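Local coordinates for protein arylesterase (Sulfolobus solfataricus, PDB 5L2P) that hydrolyses aromatic esters, p-nitrophenyl fatty-acid esters and aryl dialkyl phosphates such as paraoxon, at residues S192-Y198 / Y250-Q256; P184-L188 / F229-I233; P63-Y67 / I91-D95; L77-F81 / A132-A136. All coordinates share one frame; numbering follows the deposited sequence.

Overall arrangement
Along the chain, strand segment 63-67 comes first and 77-81 second. Contact 3 closes a 23-residue loop by bringing 91-95 back to 63-67, tying strand 61-68 to the entry of helix 95-105; contact 4 closes a 50-residue loop by laying helix 124-138 on strand 77-81. These two cross, and they touch where Glu94 OE1 meets His80 NE2. Contacts 2 and 1, closing 40 and 51 residues, cross in the same way. Both use the loop after strand 178-182: contact 2 ties it to the loop between helix 212-217 and strand 242-248, and contact 1 ties helix 193-197 to the turn between strand 242-248 and helix 254-266. Gln256 OE1 joins them through Val186 N and Tyr187 N.

Contact 1: S192-Y198 / Y250-Q256; sequences SKSMNRY and YDPLRDQ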
loop_
_atom_site.group_PDB
_atom_site.type_symbol
_atom_site.label_atom_id
_atom_site.label_comp_id
_atom_site.label_asym_id
_atom_site.label_seq_id
_atom_site.Cartn_x
_atom_site.Cartn_y
_atom_site.Cartn_z
ATOM N N SER A 192 -5.951 -5.805 7.997
ATOM C CA SER A 192 -5.352 -5.460 6.713
ATOM C C SER A 192 -6.051 -4.319 5.983
ATOM O O SER A 192 -7.182 -3.995 6.246
ATOM C CB SER A 192 -5.301 -6.668 5.780
ATOM O OG SER A 192 -6.536 -6.859 5.103
ATOM N N LYS A 193 -5.322 -3.696 5.073
ATOM C CA LYS A 193 -5.851 -2.609 4.288
ATOM C C LYS A 193 -6.954 -3.089 3.324
ATOM O O LYS A 193 -8.000 -2.422 3.165
ATOM C CB LYS A 193 -4.755 -1.948 3.462
ATOM C CG LYS A 193 -3.834 -1.117 4.304
ATOM C CD LYS A 193 -4.442 0.213 4.694
ATOM C CE LYS A 193 -3.678 0.890 5.793
ATOM N NZ LYS A 193 -4.353 2.190 6.058
ATOM N N SER A 194 -6.692 -4.213 2.656
ATOM C CA SER A 194 -7.650 -4.748 1.697
ATOM C C SER A 194 -9.005 -5.012 2.384
ATOM O O SER A 194 -10.019 -4.648 1.833
ATOM C CB SER A 194 -7.102 -6.033 1.031
ATOM O OG SER A 194 -7.019 -7.101 1.917
ATOM N N MET A 195 -8.984 -5.586 3.584
ATOM C CA MET A 195 -10.175 -5.912 4.315
ATOM C C MET A 195 -11.006 -4.670 4.651
ATOM O O MET A 195 -12.217 -4.605 4.353
ATOM C CB MET A 195 -9.851 -6.696 5.585
ATOM C CG MET A 195 -11.090 -7.039 6.437
ATOM S SD MET A 195 -12.335 -8.082 5.614
ATOM C CE MET A 195 -11.419 -9.611 5.431
ATOM N N ASN A 196 -10.330 -3.661 5.192
ATOM C CA ASN A 196 -11.024 -2.471 5.652
ATOM C C ASN A 196 -11.515 -1.586 4.511
ATOM O O ASN A 196 -12.516 -0.919 4.646
ATOM C CB ASN A 196 -10.119 -1.692 6.611
ATOM C CG ASN A 196 -10.022 -2.357 7.962
ATOM O OD1 ASN A 196 -10.946 -2.258 8.745
ATOM N ND2 ASN A 196 -8.947 -3.079 8.235
ATOM N N ARG A 197 -10.810 -1.598 3.393
ATOM C CA ARG A 197 -11.130 -0.738 2.271
ATOM C C ARG A 197 -12.126 -1.337 1.327
ATOM O O ARG A 197 -12.944 -0.611 0.748
ATOM C CB ARG A 197 -9.856 -0.407 1.479
ATOM C CG ARG A 197 -8.861 0.502 2.157
ATOM C CD ARG A 197 -7.613 0.754 1.302
ATOM N NE ARG A 197 -6.883 1.881 1.888
ATOM C CZ ARG A 197 -5.637 2.224 1.618
ATOM N NH1 ARG A 197 -4.910 1.533 0.779
ATOM N NH2 ARG A 197 -5.141 3.282 2.210
ATOM N N TYR A 198 -12.079 -2.645 1.134
ATOM C CA TYR A 198 -12.946 -3.267 0.111
ATOM C C TYR A 198 -13.931 -4.259 0.707
ATOM O O TYR A 198 -14.365 -5.182 0.018
ATOM C CB TYR A 198 -12.103 -3.970 -0.929
ATOM C CG TYR A 198 -10.905 -3.179 -1.378
ATOM C CD1 TYR A 198 -11.041 -1.885 -1.873
ATOM C CD2 TYR A 198 -9.645 -3.721 -1.312
ATOM C CE1 TYR A 198 -9.938 -1.143 -2.263
ATOM C CE2 TYR A 198 -8.542 -2.995 -1.704
ATOM C CZ TYR A 198 -8.689 -1.704 -2.170
ATOM O OH TYR A 198 -7.609 -0.960 -2.614
ATOM N N TYR A 250 -8.875 -5.670 -5.635
ATOM C CA TYR A 250 -9.973 -5.012 -4.885
ATOM C C TYR A 250 -10.889 -6.045 -4.225
ATOM O O TYR A 250 -12.106 -5.986 -4.318
ATOM C CB TYR A 250 -10.726 -4.071 -5.823
ATOM C CG TYR A 250 -9.827 -2.953 -6.273
ATOM C CD1 TYR A 250 -9.392 -1.972 -5.380
ATOM C CD2 TYR A 250 -9.357 -2.917 -7.568
ATOM C CE1 TYR A 250 -8.531 -0.978 -5.791
ATOM C CE2 TYR A 250 -8.514 -1.908 -7.987
ATOM C CZ TYR A 250 -8.109 -0.943 -7.086
ATOM O OH TYR A 250 -7.260 0.055 -7.452
ATOM N N ASP A 251 -10.244 -6.994 -3.559
ATOM C CA ASP A 251 -10.844 -8.080 -2.849
ATOM C C ASP A 251 -10.480 -7.890 -1.394
ATOM O O ASP A 251 -9.320 -7.657 -1.074
ATOM C CB ASP A 251 -10.244 -9.370 -3.378
ATOM C CG ASP A 251 -10.851 -10.639 -2.750
ATOM O OD1 ASP A 251 -11.499 -10.572 -1.676
ATOM O OD2 ASP A 251 -10.642 -11.715 -3.373
ATOM N N PRO A 252 -11.464 -7.969 -0.496
ATOM C CA PRO A 252 -11.099 -7.811 0.920
ATOM C C PRO A 252 -10.160 -8.908 1.438
ATOM O O PRO A 252 -9.450 -8.694 2.388
ATOM C CB PRO A 252 -12.460 -7.817 1.644
ATOM C CG PRO A 252 -13.395 -8.468 0.693
ATOM C CD PRO A 252 -12.908 -8.075 -0.671
ATOM N N LEU A 253 -10.158 -10.062 0.812
ATOM C CA LEU A 253 -9.370 -11.203 1.247
ATOM C C LEU A 253 -7.985 -11.183 0.614
ATOM O O LEU A 253 -7.215 -12.144 0.810
ATOM C CB LEU A 253 -10.070 -12.540 0.854
ATOM C CG LEU A 253 -11.506 -12.770 1.304
ATOM C CD1 LEU A 253 -12.005 -14.114 0.780
ATOM C CD2 LEU A 253 -11.634 -12.708 2.819
ATOM N N ARG A 254 -7.683 -10.139 -0.171
ATOM C CA ARG A 254 -6.395 -10.050 -0.874
ATOM C C ARG A 254 -5.197 -10.229 0.036
ATOM O O ARG A 254 -4.323 -11.036 -0.237
ATOM C CB ARG A 254 -6.290 -8.717 -1.596
ATOM C CG ARG A 254 -5.025 -8.488 -2.428
ATOM C CD ARG A 254 -4.885 -7.012 -2.827
ATOM N NE ARG A 254 -4.505 -6.193 -1.679
ATOM C CZ ARG A 254 -4.602 -4.882 -1.609
ATOM N NH1 ARG A 254 -5.086 -4.191 -2.618
ATOM N NH2 ARG A 254 -4.194 -4.257 -0.503
ATOM N N ASP A 255 -5.145 -9.468 1.122
ATOM C CA ASP A 255 -3.922 -9.431 1.956
ATOM C C ASP A 255 -3.672 -10.725 2.720
ATOM O O ASP A 255 -2.516 -11.171 2.816
ATOM C CB ASP A 255 -3.926 -8.212 2.882
ATOM C CG ASP A 255 -3.734 -6.878 2.087
ATOM O OD1 ASP A 255 -3.207 -6.945 0.951
ATOM O OD2 ASP A 255 -4.120 -5.796 2.575
ATOM N N GLN A 256 -4.716 -11.379 3.223
ATOM C CA GLN A 256 -4.567 -12.686 3.890
ATOM C C GLN A 256 -4.087 -13.771 2.943
ATOM O O GLN A 256 -3.267 -14.609 3.337
ATOM C CB GLN A 256 -5.860 -13.149 4.595
ATOM C CG GLN A 256 -7.029 -13.477 3.709
ATOM C CD GLN A 256 -8.317 -13.621 4.510
ATOM O OE1 GLN A 256 -8.751 -14.735 4.869
ATOM N NE2 GLN A 256 -8.937 -12.493 4.802
#
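The edge of the Tyr250 ring is directed at one face of the Tyr198 ring in an offset edge-to-face pair, with centroids 5.0 Å apart and planes at 84°, beside the catalytic-acid turn of this alpha/beta hydrolase fold. Tyr250 CA lies over that same face in a CH-pi contact, while Arg197 CB covers the opposite one. At the edge of the Tyr198 ring sit Asp251 O and Arg254 NH1. The Arg254 guanidinium has Ser194 CB over one face and receives Asp255 OD1 in its own plane, gripped side-on by NE and NH2.

Segment 250-256 carries the probable catalytic acid, Asp251, on a type I turn that leads from strand 242-248 into helix 254-266. Asp251 OD1 caps the turn by accepting from Leu253 N, and its OD2 bonds His281 ND1.

Ser194, on the short helix 193-197, locks that turn through reciprocal bonds. Its backbone N reaches Asp255 OD2 at 3.0 Å, coming from above the carboxylate plane, and Asp255 N returns a bond of 3.1 Å to Ser194 OG. Arg254 grips mainly OD1 of Asp255, while OD2 takes the helix N-H and a weak bond from NH2. Ser192 is the N-cap of the facing helix, its OG accepting from Met195 N as well as bonding Asp189. The bent Met195 chain lays SD 4.0 Å from Pro252 CB. Ser194 OG also donates to Pro252 O at 2.9 Å, approaching well above the carbonyl plane.

Contact 2: P184-L188 / F229-I233; sequences PFVYL and FSPLI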
loop_
_atom_site.group_PDB
_atom_site.type_symbol
_atom_site.label_atom_id
_atom_site.label_comp_id
_atom_site.label_asym_id
_atom_site.label_seq_id
_atom_site.Cartn_x
_atom_site.Cartn_y
_atom_site.Cartn_z
ATOM N N PRO A 184 -8.446 -17.269 -1.707
ATOM C CA PRO A 184 -8.855 -17.975 -0.521
ATOM C C PRO A 184 -9.162 -17.151 0.733
ATOM O O PRO A 184 -8.585 -16.070 0.958
ATOM C CB PRO A 184 -7.592 -18.817 -0.198
ATOM C CG PRO A 184 -6.461 -17.949 -0.615
ATOM C CD PRO A 184 -6.961 -17.238 -1.848
ATOM N N PHE A 185 -10.034 -17.711 1.567
ATOM C CA PHE A 185 -10.147 -17.326 2.981
ATOM C C PHE A 185 -9.218 -18.216 3.804
ATOM O O PHE A 185 -9.349 -19.441 3.788
ATOM C CB PHE A 185 -11.593 -17.485 3.461
ATOM C CG PHE A 185 -11.794 -17.188 4.912
ATOM C CD1 PHE A 185 -11.489 -18.139 5.894
ATOM C CD2 PHE A 185 -12.279 -15.957 5.323
ATOM C CE1 PHE A 185 -11.685 -17.863 7.253
ATOM C CE2 PHE A 185 -12.456 -15.689 6.682
ATOM C CZ PHE A 185 -12.157 -16.648 7.635
ATOM N N VAL A 186 -8.303 -17.597 4.555
ATOM C CA VAL A 186 -7.345 -18.345 5.392
ATOM C C VAL A 186 -7.258 -17.872 6.837
ATOM O O VAL A 186 -6.547 -18.476 7.637
ATOM C CB VAL A 186 -5.931 -18.293 4.801
ATOM C CG1 VAL A 186 -5.881 -19.064 3.507
ATOM C CG2 VAL A 186 -5.436 -16.862 4.574
ATOM N N TYR A 187 -7.987 -16.819 7.190
ATOM C CA TYR A 187 -7.842 -16.195 8.504
ATOM C C TYR A 187 -8.965 -15.186 8.777
ATOM O O TYR A 187 -9.543 -14.619 7.841
ATOM C CB TYR A 187 -6.472 -15.443 8.570
ATOM C CG TYR A 187 -6.120 -14.940 9.954
ATOM C CD1 TYR A 187 -5.951 -15.835 11.009
ATOM C CD2 TYR A 187 -5.977 -13.577 10.223
ATOM C CE1 TYR A 187 -5.680 -15.397 12.292
ATOM C CE2 TYR A 187 -5.630 -13.126 11.507
ATOM C CZ TYR A 187 -5.490 -14.051 12.541
ATOM O OH TYR A 187 -5.192 -13.691 13.854
ATOM N N LEU A 188 -9.260 -14.950 10.049
ATOM C CA LEU A 188 -10.143 -13.856 10.443
ATOM C C LEU A 188 -9.350 -12.560 10.462
ATOM O O LEU A 188 -8.894 -12.087 11.498
ATOM C CB LEU A 188 -10.768 -14.106 11.823
ATOM C CG LEU A 188 -11.950 -13.194 12.163
ATOM C CD1 LEU A 188 -13.222 -13.630 11.409
ATOM C CD2 LEU A 188 -12.170 -13.227 13.661
ATOM N N PHE A 229 -9.873 -24.289 10.078
ATOM C CA PHE A 229 -10.689 -23.171 9.685
ATOM C C PHE A 229 -9.828 -22.011 9.187
ATOM O O PHE A 229 -10.121 -21.415 8.129
ATOM C CB PHE A 229 -11.564 -22.726 10.836
ATOM C CG PHE A 229 -12.224 -21.397 10.608
ATOM C CD1 PHE A 229 -13.282 -21.275 9.740
ATOM C CD2 PHE A 229 -11.801 -20.281 11.298
ATOM C CE1 PHE A 229 -13.887 -20.062 9.543
ATOM C CE2 PHE A 229 -12.393 -19.057 11.107
ATOM C CZ PHE A 229 -13.441 -18.938 10.224
ATOM N N SER A 230 -8.787 -21.684 9.969
ATOM C CA SER A 230 -7.845 -20.597 9.671
ATOM C C SER A 230 -6.457 -21.127 9.528
ATOM O O SER A 230 -5.665 -21.056 10.471
ATOM C CB SER A 230 -7.856 -19.543 10.775
ATOM O OG SER A 230 -9.036 -18.752 10.714
ATOM N N PRO A 231 -6.133 -21.654 8.350
ATOM C CA PRO A 231 -4.803 -22.242 8.149
ATOM C C PRO A 231 -3.619 -21.272 8.346
ATOM O O PRO A 231 -2.499 -21.715 8.568
ATOM C CB PRO A 231 -4.856 -22.753 6.702
ATOM C CG PRO A 231 -6.083 -22.141 6.104
ATOM C CD PRO A 231 -7.020 -21.888 7.213
ATOM N N LEU A 232 -3.868 -19.973 8.257
ATOM C CA LEU A 232 -2.812 -19.001 8.456
ATOM C C LEU A 232 -2.266 -19.050 9.911
ATOM O O LEU A 232 -1.119 -18.716 10.142
ATOM C CB LEU A 232 -3.317 -17.600 8.092
ATOM C CG LEU A 232 -2.239 -16.560 7.848
ATOM C CD1 LEU A 232 -1.327 -16.902 6.681
ATOM C CD2 LEU A 232 -2.894 -15.210 7.623
ATOM N N ILE A 233 -3.104 -19.482 10.861
ATOM C CA ILE A 233 -2.726 -19.522 12.257
ATOM C C ILE A 233 -1.989 -20.787 12.594
ATOM O O ILE A 233 -1.583 -20.992 13.734
ATOM C CB ILE A 233 -3.955 -19.355 13.198
ATOM C CG1 ILE A 233 -3.493 -18.757 14.530
ATOM C CG2 ILE A 233 -4.719 -20.654 13.427
ATOM C CD1 ILE A 233 -4.597 -18.510 15.548
#
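Val186 O takes the backbone N-H of Leu232 in a nearly straight hydrogen bond, 3.1 Å long with 165° at the hydrogen, the one hydrogen bond that links these two segments directly. Three apolar groups close round it. The Val186 and Pro231 side chains cross at about a right angle, CG1 meeting CG at 4.0 Å, and the CG2 branch of Val186 lies 4.2 Å from Leu232 CB. Tyr187 CB abuts Leu232 CD2 at 3.7 Å. Beside the ring of Tyr187 run Ser230 CB and Ile233. Further along, Phe185 and Phe229 meet obliquely, their planes at 51°, with Phe185 CE1 3.6 Å from Phe229 CZ; with CG opposite the backbone N (chi1 177°), the Phe185 ring is carried over to that partner.

The second shell fixes both backbones. Asn160 ND2 bonds Phe185 O and Phe229 O, one amide nitrogen serving both segments, and Gln256 OE1 accepts from the successive N-H groups of Val186 and Tyr187. Tyr260 of helix 254-266 packs on Val186, Pro231 and Leu232, and Tyr187 OH bonds Leu188 O of the third subunit. The loop after strand 178-182 runs beside the active site, the Phe185 side chain lying about 6 Å from that of Ser156, the probable nucleophile; its partner 229-233 belongs to the loop after helix 212-217. Two largely irregular segments are thus held by the side-chain amides of Asn160 and Gln256 bonded to their backbone groups, and the apolar faces between them should exclude water from the single direct bond.

Contact 3: P63-Y67 / I91-D95; sequences PIRIY and IETED
One carboxylate oxygen, Asp95 OD1, faces both a tyrosine hydroxyl and an arginine, and the two meet it very differently. Tyr67 OH donates to it in a hydrogen bond of 2.6 Å, the oxygen sitting at the edge of the phenol ring, in its plane, while the hydroxyl comes from above the carboxylate plane. Arg65 NE is 3.8 Å from OD1, but the oxygen lies well out of the guanidinium plane, so this long ion pair works through charge alone.

The stronger link from Arg65 across the contact is the salt bridge from NH2 to Glu92 OE2, at 2.8 Å, with guanidinium and carboxylate planes turned 68° apart. A bend at chi3 (-57°) swings the guanidinium toward the loop, and a bend at chi2 (-72°) of Glu92 brings its carboxylate back to meet it. Arg65 NH1 pairs with Asp52 of strand 49-56. Beside the charged groups, Ile91 reaches CG2 to the guanidinium edge, 3.4 Å from Arg65 NE, and extends CD1 to within 4.0 Å of Ile64 CA.

The contact joins strand 61-68 of the sheet to the loop that enters helix 95-105, Asp95 being the first residue of that helix. Arg65 is shared by Asp52, Glu92 and, at longer range, Asp95, which also pairs with Arg99 through OD2; this probably balances the charges, with Tyr67 adding a directional bond to Asp95.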
loop_
_atom_site.group_PDB
_atom_site.type_symbol
_atom_site.label_atom_id
_atom_site.label_comp_id
_atom_site.label_asym_id
_atom_site.label_seq_id
_atom_site.Cartn_x
_atom_site.Cartn_y
_atom_site.Cartn_z
ATOM N N PRO A 63 -21.978 -36.343 -3.669
ATOM C CA PRO A 63 -22.026 -36.279 -5.134
ATOM C C PRO A 63 -20.731 -35.683 -5.725
ATOM O O PRO A 63 -20.187 -34.744 -5.179
ATOM C CB PRO A 63 -23.234 -35.365 -5.435
ATOM C CG PRO A 63 -23.926 -35.184 -4.142
ATOM C CD PRO A 63 -22.917 -35.402 -3.043
ATOM N N ILE A 64 -20.275 -36.244 -6.835
ATOM C CA ILE A 64 -19.174 -35.700 -7.586
ATOM C C ILE A 64 -19.478 -35.688 -9.074
ATOM O O ILE A 64 -20.374 -36.371 -9.528
ATOM C CB ILE A 64 -17.864 -36.497 -7.340
ATOM C CG1 ILE A 64 -18.042 -37.954 -7.704
ATOM C CG2 ILE A 64 -17.459 -36.393 -5.880
ATOM C CD1 ILE A 64 -16.712 -38.708 -7.725
ATOM N N ARG A 65 -18.723 -34.874 -9.818
ATOM C CA ARG A 65 -18.782 -34.892 -11.269
ATOM C C ARG A 65 -17.347 -35.064 -11.785
ATOM O O ARG A 65 -16.451 -34.327 -11.409
ATOM C CB ARG A 65 -19.388 -33.607 -11.802
ATOM C CG ARG A 65 -19.714 -33.676 -13.308
ATOM C CD ARG A 65 -20.292 -32.372 -13.893
ATOM N NE ARG A 65 -21.497 -31.880 -13.249
ATOM C CZ ARG A 65 -22.718 -32.248 -13.561
ATOM N NH1 ARG A 65 -22.916 -33.123 -14.530
ATOM N NH2 ARG A 65 -23.737 -31.733 -12.900
ATOM N N ILE A 66 -17.145 -36.052 -12.646
ATOM C CA ILE A 66 -15.862 -36.306 -13.273
ATOM C C ILE A 66 -15.847 -35.706 -14.677
ATOM O O ILE A 66 -16.711 -36.062 -15.511
ATOM C CB ILE A 66 -15.578 -37.807 -13.483
ATOM C CG1 ILE A 66 -16.011 -38.676 -12.283
ATOM C CG2 ILE A 66 -14.101 -38.010 -13.810
ATOM C CD1 ILE A 66 -15.577 -38.132 -10.921
ATOM N N TYR A 67 -14.856 -34.823 -14.931
ATOM C CA TYR A 67 -14.688 -34.211 -16.253
ATOM C C TYR A 67 -13.533 -34.840 -16.985
ATOM O O TYR A 67 -12.454 -34.907 -16.450
ATOM C CB TYR A 67 -14.436 -32.727 -16.134
ATOM C CG TYR A 67 -15.515 -31.938 -15.449
ATOM C CD1 TYR A 67 -15.643 -31.928 -14.065
ATOM C CD2 TYR A 67 -16.388 -31.179 -16.165
ATOM C CE1 TYR A 67 -16.646 -31.181 -13.444
ATOM C CE2 TYR A 67 -17.400 -30.464 -15.558
ATOM C CZ TYR A 67 -17.509 -30.461 -14.197
ATOM O OH TYR A 67 -18.450 -29.704 -13.562
ATOM N N ILE A 91 -21.333 -27.921 -7.618
ATOM C CA ILE A 91 -20.735 -28.346 -8.863
ATOM C C ILE A 91 -21.279 -27.570 -10.070
ATOM O O ILE A 91 -20.525 -27.239 -10.974
ATOM C CB ILE A 91 -20.965 -29.847 -9.085
ATOM C CG1 ILE A 91 -20.213 -30.643 -8.022
ATOM C CG2 ILE A 91 -20.440 -30.288 -10.449
ATOM C CD1 ILE A 91 -20.727 -32.052 -7.842
ATOM N N GLU A 92 -22.574 -27.259 -10.074
ATOM C CA GLU A 92 -23.163 -26.526 -11.196
ATOM C C GLU A 92 -22.661 -25.082 -11.286
ATOM O O GLU A 92 -22.488 -24.523 -12.363
ATOM C CB GLU A 92 -24.700 -26.526 -11.061
ATOM C CG GLU A 92 -25.309 -27.913 -11.182
ATOM C CD GLU A 92 -25.279 -28.480 -12.620
ATOM O OE1 GLU A 92 -24.890 -27.753 -13.579
ATOM O OE2 GLU A 92 -25.634 -29.674 -12.804
ATOM N N THR A 93 -22.460 -24.467 -10.134
ATOM C CA THR A 93 -22.081 -23.044 -10.094
ATOM C C THR A 93 -20.664 -22.780 -10.620
ATOM O O THR A 93 -20.416 -21.713 -11.170
ATOM C CB THR A 93 -22.198 -22.455 -8.672
ATOM O OG1 THR A 93 -21.304 -23.147 -7.800
ATOM C CG2 THR A 93 -23.642 -22.545 -8.170
ATOM N N GLU A 94 -19.769 -23.745 -10.446
ATOM C CA GLU A 94 -18.440 -23.661 -10.993
ATOM C C GLU A 94 -18.167 -24.718 -12.072
ATOM O O GLU A 94 -17.016 -25.077 -12.346
ATOM C CB GLU A 94 -17.415 -23.737 -9.844
ATOM C CG GLU A 94 -17.385 -22.437 -9.050
ATOM C CD GLU A 94 -16.341 -22.398 -7.940
ATOM O OE1 GLU A 94 -15.300 -23.106 -8.024
ATOM O OE2 GLU A 94 -16.572 -21.645 -6.966
ATOM N N ASP A 95 -19.224 -25.194 -12.720
ATOM C CA ASP A 95 -19.104 -26.168 -13.821
ATOM C C ASP A 95 -18.250 -25.631 -14.970
ATOM O O ASP A 95 -17.412 -26.336 -15.515
ATOM C CB ASP A 95 -20.505 -26.545 -14.298
ATOM C CG ASP A 95 -20.492 -27.600 -15.407
ATOM O OD1 ASP A 95 -20.392 -28.805 -15.120
ATOM O OD2 ASP A 95 -20.580 -27.223 -16.592
#

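Contact 4: L77-F81 / A132-A136; sequences LVMHF and AIVWA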
loop_
_atom_site.group_PDB
_atom_site.type_symbol
_atom_site.label_atom_id
_atom_site.label_comp_id
_atom_site.label_asym_id
_atom_site.label_seq_id
_atom_site.Cartn_x
_atom_site.Cartn_y
_atom_site.Cartn_z
ATOM N N LEU A 77 -4.504 -35.462 -11.993
ATOM C CA LEU A 77 -5.846 -35.293 -11.481
ATOM C C LEU A 77 -5.949 -34.021 -10.675
ATOM O O LEU A 77 -5.104 -33.743 -9.853
ATOM C CB LEU A 77 -6.227 -36.485 -10.607
ATOM C CG LEU A 77 -7.539 -36.370 -9.812
ATOM C CD1 LEU A 77 -8.720 -36.428 -10.747
ATOM C CD2 LEU A 77 -7.630 -37.403 -8.695
ATOM N N VAL A 78 -7.017 -33.257 -10.910
ATOM C CA VAL A 78 -7.282 -32.033 -10.184
ATOM C C VAL A 78 -8.597 -32.131 -9.441
ATOM O O VAL A 78 -9.636 -32.297 -10.059
ATOM C CB VAL A 78 -7.326 -30.835 -11.128
ATOM C CG1 VAL A 78 -7.688 -29.548 -10.374
ATOM C CG2 VAL A 78 -5.983 -30.679 -11.864
ATOM N N MET A 79 -8.540 -32.063 -8.108
ATOM C CA MET A 79 -9.737 -32.028 -7.284
ATOM C C MET A 79 -10.199 -30.588 -7.183
ATOM O O MET A 79 -9.423 -29.706 -6.783
ATOM C CB MET A 79 -9.466 -32.537 -5.895
ATOM C CG MET A 79 -8.943 -33.952 -5.822
ATOM S SD MET A 79 -10.103 -35.169 -6.403
ATOM C CE MET A 79 -11.512 -34.905 -5.357
ATOM N N HIS A 80 -11.470 -30.357 -7.517
ATOM C CA HIS A 80 -11.996 -29.010 -7.558
ATOM C C HIS A 80 -13.076 -28.834 -6.488
ATOM O O HIS A 80 -14.080 -29.524 -6.501
ATOM C CB HIS A 80 -12.563 -28.730 -8.947
ATOM C CG HIS A 80 -13.163 -27.357 -9.099
ATOM N ND1 HIS A 80 -14.005 -27.024 -10.139
ATOM C CD2 HIS A 80 -13.051 -26.238 -8.338
ATOM C CE1 HIS A 80 -14.381 -25.765 -10.025
ATOM N NE2 HIS A 80 -13.810 -25.261 -8.943
ATOM N N PHE A 81 -12.845 -27.907 -5.565
ATOM C CA PHE A 81 -13.805 -27.570 -4.545
ATOM C C PHE A 81 -14.366 -26.186 -4.851
ATOM O O PHE A 81 -13.586 -25.214 -4.951
ATOM C CB PHE A 81 -13.126 -27.571 -3.185
ATOM C CG PHE A 81 -12.244 -28.774 -2.921
ATOM C CD1 PHE A 81 -12.666 -30.038 -3.234
ATOM C CD2 PHE A 81 -11.022 -28.621 -2.322
ATOM C CE1 PHE A 81 -11.888 -31.145 -2.957
ATOM C CE2 PHE A 81 -10.216 -29.728 -2.025
ATOM C CZ PHE A 81 -10.652 -30.997 -2.371
ATOM N N ALA A 132 -13.078 -37.165 -0.328
ATOM C CA ALA A 132 -13.129 -37.231 -1.801
ATOM C C ALA A 132 -11.710 -37.389 -2.425
ATOM O O ALA A 132 -11.552 -38.090 -3.411
ATOM C CB ALA A 132 -13.846 -36.021 -2.350
ATOM N N ILE A 133 -10.694 -36.765 -1.838
ATOM C CA ILE A 133 -9.294 -36.943 -2.303
ATOM C C ILE A 133 -8.810 -38.365 -2.035
ATOM O O ILE A 133 -8.195 -38.987 -2.900
ATOM C CB ILE A 133 -8.316 -35.963 -1.611
ATOM C CG1 ILE A 133 -8.650 -34.521 -1.950
ATOM C CG2 ILE A 133 -6.841 -36.248 -1.964
ATOM C CD1 ILE A 133 -7.883 -33.555 -1.077
ATOM N N VAL A 134 -9.091 -38.862 -0.832
ATOM C CA VAL A 134 -8.753 -40.238 -0.479
ATOM C C VAL A 134 -9.464 -41.233 -1.403
ATOM O O VAL A 134 -8.856 -42.181 -1.860
ATOM C CB VAL A 134 -9.131 -40.533 0.991
ATOM C CG1 VAL A 134 -8.999 -42.009 1.335
ATOM C CG2 VAL A 134 -8.296 -39.678 1.916
ATOM N N TRP A 135 -10.740 -40.988 -1.706
ATOM C CA TRP A 135 -11.496 -41.836 -2.674
ATOM C C TRP A 135 -10.843 -41.846 -4.040
ATOM O O TRP A 135 -10.685 -42.887 -4.624
ATOM C CB TRP A 135 -12.953 -41.364 -2.784
ATOM C CG TRP A 135 -13.747 -42.097 -3.765
ATOM C CD1 TRP A 135 -14.468 -43.205 -3.528
ATOM C CD2 TRP A 135 -13.885 -41.812 -5.168
ATOM N NE1 TRP A 135 -15.044 -43.650 -4.690
ATOM C CE2 TRP A 135 -14.714 -42.807 -5.709
ATOM C CE3 TRP A 135 -13.377 -40.833 -6.013
ATOM C CZ2 TRP A 135 -15.062 -42.854 -7.058
ATOM C CZ3 TRP A 135 -13.689 -40.900 -7.377
ATOM C CH2 TRP A 135 -14.541 -41.896 -7.881
ATOM N N ALA A 136 -10.465 -40.683 -4.549
ATOM C CA ALA A 136 -9.803 -40.579 -5.863
ATOM C C ALA A 136 -8.482 -41.340 -5.903
ATOM O O ALA A 136 -8.154 -41.997 -6.912
ATOM C CB ALA A 136 -9.549 -39.121 -6.202
#
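Met79 reaches from the strand to three residues of helix segment 132-136. Its CB leaves the sheet toward the helix, and CG, placed opposite the carbonyl carbon by chi1 at -59°, lies 3.9 Å from Ile133 CG1. The sulfur comes next: a bend at chi2 rests SD 4.0 Å from Ala136 CB, one helical turn beyond Ala132. A further bend at chi3 turns the methyl CE against Ala132, 3.7 Å from its O and 4.0 Å from its CB. The small alanines at 132 and 136 let the thioether lie close to the helix.

Either side of Met79 on the strand, two more residues meet the same helix: Leu77, which points at it, and Phe81, whose ring end reaches it. Leu77 CD2 touches Ala136 CB at 3.6 Å. Phe81 presents its ring edge, with CZ 4.0 Å from Ile133 CD1, which lies in the plane of the ring; the two side chains cross at about a right angle. Every one of these contacts is apolar or van der Waals, with no hydrogen bond between strand and helix.

The axes of the two short segments approach to 10.0 Å and run nearly antiparallel, at 158°. Val112 of strand 108-112 and Thr152 of strand 150-155 border the patch. Helix 124-138 connects those two strands in a beta-alpha-beta crossover, passing over strand 77-81 between them, as expected of the central sheet in an alpha/beta hydrolase.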